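Local coordinates for protein 4'-phospho-dehydrooxetanocin synthase (Bacillus megaterium, PDB 5UL3) that uses cobalamin, a [4Fe-4S] cluster and S-adenosylmethionine to contract the sugar ring of dAMP oxidatively to an oxetane aldehyde in oxetanocin A biosynthesis, at residues D247-K250 against M251-E255. Numbering follows the deposited sequence.
Sequences DLIK and MLKKE. With EDO (1,2-ethanediol), chain R.
Lys250 and Glu255 meet where helix 242-252 ends, their side chains crossing at about a right angle. Glu255 OE1 comes within 4.0 Å of Lys250 CG. The charged atoms do not touch: Lys250 NZ and Glu255 OE1 are 4.8 Å apart. A water joins them, accepting from Lys250 NZ at 2.9 Å and donating to Glu255 OE1 at 2.8 Å. Bends at chi3 (94°) and chi4 of Lys250 turn its amine to that water.

The backbone between these two residues closes in a Schellman motif. Glu255 N donates a hydrogen bond to Lys250 O at 3.0 Å, from above the carbonyl plane. Lys254 N donates a hydrogen bond to Met251 O. Lys254, with positive phi (66°), is the C-prime residue that turns the chain out of the helix. Lys253 N keeps a helical hydrogen bond to Ile249 O and adds a weak one to Lys250 O.

Leu248 and Met251 lie side by side and point the same way, with Leu248 CD2 3.9 Å from Met251 CE. Met251 CG is anti to the backbone N (chi1 -173°), and the bend at chi3 swings CE back to the leucine. A 1,2-ethanediol, probably from the crystallisation liquor, donates a hydrogen bond from O2 to Met251 O, and its C1 lies 3.8 Å from Met251 CE. Ile249 and Lys253 also lie side by side, pointing the same way, with Ile249 CG2 4.0 Å from Lys253 NZ.

This helix end belongs to the cobalamin-binding Rossmann domain. Leu248, Ile249 and Leu252 pack on Ile180 of strand 180-184. Leu248 also touches Thr214, and Met251 and Leu252 touch Ile212, both on the neighbouring parallel strand 212-216.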
ATOM      1  N   ASP A 247     -13.918 -19.719  -8.327  1.00 25.39           N
ATOM      2  CA  ASP A 247     -14.840 -20.735  -7.828  1.00 28.78           C
ATOM      3  C   ASP A 247     -16.274 -20.226  -7.765  1.00 23.57           C
ATOM      4  O   ASP A 247     -17.207 -21.014  -7.946  1.00 27.04           O
ATOM      5  CB  ASP A 247     -14.376 -21.246  -6.455  1.00 25.31           C
ATOM      6  CG  ASP A 247     -13.203 -22.209  -6.563  1.00 25.98           C
ATOM      7  OD1 ASP A 247     -12.766 -22.514  -7.685  1.00 25.96           O
ATOM      8  OD2 ASP A 247     -12.710 -22.675  -5.505  1.00 26.88           O
ATOM      9  N   LEU A 248     -16.476 -18.921  -7.539  1.00 24.90           N
ATOM     10  CA  LEU A 248     -17.829 -18.373  -7.636  1.00 25.56           C
ATOM     11  C   LEU A 248     -18.369 -18.495  -9.055  1.00 26.28           C
ATOM     12  O   LEU A 248     -19.571 -18.713  -9.248  1.00 27.21           O
ATOM     13  CB  LEU A 248     -17.842 -16.914  -7.198  1.00 23.47           C
ATOM     14  CG  LEU A 248     -17.605 -16.686  -5.703  1.00 28.04           C
ATOM     15  CD1 LEU A 248     -17.599 -15.204  -5.425  1.00 24.08           C
ATOM     16  CD2 LEU A 248     -18.688 -17.383  -4.902  1.00 28.91           C
ATOM     17  N   ILE A 249     -17.490 -18.367 -10.046  1.00 22.09           N
ATOM     18  CA  ILE A 249     -17.879 -18.556 -11.441  1.00 22.03           C
ATOM     19  C   ILE A 249     -18.262 -20.009 -11.680  1.00 28.43           C
ATOM     20  O   ILE A 249     -19.271 -20.302 -12.328  1.00 27.16           O
ATOM     21  CB  ILE A 249     -16.740 -18.098 -12.366  1.00 22.16           C
ATOM     22  CG1 ILE A 249     -16.599 -16.567 -12.318  1.00 24.21           C
ATOM     23  CG2 ILE A 249     -16.938 -18.584 -13.800  1.00 26.33           C
ATOM     24  CD1 ILE A 249     -15.300 -16.063 -12.926  1.00 25.71           C
ATOM     25  N   LYS A 250     -17.476 -20.945 -11.143  1.00 25.93           N
ATOM     26  CA  LYS A 250     -17.885 -22.345 -11.225  1.00 26.00           C
ATOM     27  C   LYS A 250     -19.225 -22.566 -10.528  1.00 29.23           C
ATOM     28  O   LYS A 250     -20.084 -23.296 -11.041  1.00 34.14           O
ATOM     29  CB  LYS A 250     -16.803 -23.251 -10.628  1.00 26.65           C
ATOM     30  CG  LYS A 250     -15.506 -23.230 -11.418  1.00 30.02           C
ATOM     31  CD  LYS A 250     -14.380 -23.918 -10.627  1.00 37.92           C
ATOM     32  CE  LYS A 250     -14.226 -25.375 -10.992  1.00 52.50           C
ATOM     33  NZ  LYS A 250     -13.194 -25.538 -12.064  1.00 71.60           N
ATOM     34  N   MET A 251     -19.427 -21.953  -9.358  1.00 25.10           N
ATOM     35  CA  MET A 251     -20.699 -22.136  -8.663  1.00 28.16           C
ATOM     36  C   MET A 251     -21.860 -21.579  -9.484  1.00 38.30           C
ATOM     37  O   MET A 251     -22.955 -22.156  -9.498  1.00 29.91           O
ATOM     38  CB  MET A 251     -20.656 -21.481  -7.289  1.00 32.18           C
ATOM     39  CG  MET A 251     -21.881 -21.774  -6.451  1.00 33.10           C
ATOM     40  SD  MET A 251     -21.802 -21.030  -4.822  1.00 33.31           S
ATOM     41  CE  MET A 251     -22.072 -19.312  -5.203  1.00 31.30           C
ATOM     42  N   LEU A 252     -21.634 -20.455 -10.176  1.00 31.74           N
ATOM     43  CA  LEU A 252     -22.629 -19.917 -11.100  1.00 34.68           C
ATOM     44  C   LEU A 252     -23.084 -20.958 -12.103  1.00 33.69           C
ATOM     45  O   LEU A 252     -24.264 -21.000 -12.471  1.00 36.63           O
ATOM     46  CB  LEU A 252     -22.054 -18.732 -11.860  1.00 32.72           C
ATOM     47  CG  LEU A 252     -22.369 -17.314 -11.454  1.00 48.12           C
ATOM     48  CD1 LEU A 252     -21.839 -16.440 -12.587  1.00 37.57           C
ATOM     49  CD2 LEU A 252     -23.871 -17.135 -11.227  1.00 41.34           C
ATOM     50  N   LYS A 253     -22.149 -21.778 -12.588  1.00 27.68           N
ATOM     51  CA  LYS A 253     -22.407 -22.804 -13.585  1.00 33.87           C
ATOM     52  C   LYS A 253     -22.827 -24.121 -12.959  1.00 37.80           C
ATOM     53  O   LYS A 253     -22.913 -25.125 -13.670  1.00 33.27           O
ATOM     54  CB  LYS A 253     -21.165 -23.039 -14.440  1.00 34.08           C
ATOM     55  CG  LYS A 253     -20.703 -21.865 -15.293  1.00 38.84           C
ATOM     56  CD  LYS A 253     -19.289 -22.168 -15.798  1.00 45.82           C
ATOM     57  CE  LYS A 253     -19.010 -21.595 -17.173  1.00 52.99           C
ATOM     58  NZ  LYS A 253     -18.624 -20.158 -17.127  1.00 44.84           N
ATOM     59  N   LYS A 254     -23.052 -24.129 -11.644  1.00 31.86           N
ATOM     60  CA  LYS A 254     -23.515 -25.306 -10.905  1.00 33.51           C
ATOM     61  C   LYS A 254     -22.471 -26.411 -10.915  1.00 39.01           C
ATOM     62  O   LYS A 254     -22.801 -27.593 -10.767  1.00 39.63           O
ATOM     63  CB  LYS A 254     -24.862 -25.805 -11.451  1.00 36.99           C
ATOM     64  CG  LYS A 254     -25.925 -24.697 -11.538  1.00 38.93           C
ATOM     65  CD  LYS A 254     -27.339 -25.238 -11.760  1.00 41.65           C
ATOM     66  CE  LYS A 254     -27.505 -25.780 -13.153  1.00 36.52           C
ATOM     67  NZ  LYS A 254     -27.391 -24.706 -14.186  1.00 30.85           N
ATOM     68  N   GLU A 255     -21.201 -26.029 -11.086  1.00 31.81           N
ATOM     69  CA  GLU A 255     -20.080 -26.965 -11.128  1.00 31.07           C
ATOM     70  C   GLU A 255     -19.367 -27.076  -9.783  1.00 33.53           C
ATOM     71  O   GLU A 255     -18.439 -27.880  -9.651  1.00 38.86           O
ATOM     72  CB  GLU A 255     -19.062 -26.546 -12.201  1.00 34.40           C
ATOM     73  CG  GLU A 255     -19.589 -26.458 -13.615  1.00 41.34           C
ATOM     74  CD  GLU A 255     -18.578 -25.829 -14.578  1.00 48.40           C
ATOM     75  OE1 GLU A 255     -17.490 -25.397 -14.130  1.00 43.04           O
ATOM     76  OE2 GLU A 255     -18.878 -25.755 -15.787  1.00 45.07           O
TER
HETATM   77  C1  EDO R 817     -25.476 -19.719  -6.901  1.00 58.86           C
HETATM   78  O1  EDO R 817     -25.817 -19.128  -8.160  1.00 48.16           O
HETATM   79  C2  EDO R 817     -26.032 -21.139  -6.851  1.00 66.81           C
HETATM   80  O2  EDO R 817     -25.845 -21.766  -8.129  1.00 63.17           O
HETATM   81  O   HOH W   1     -15.280 -26.946 -13.568  1.00 61.38           O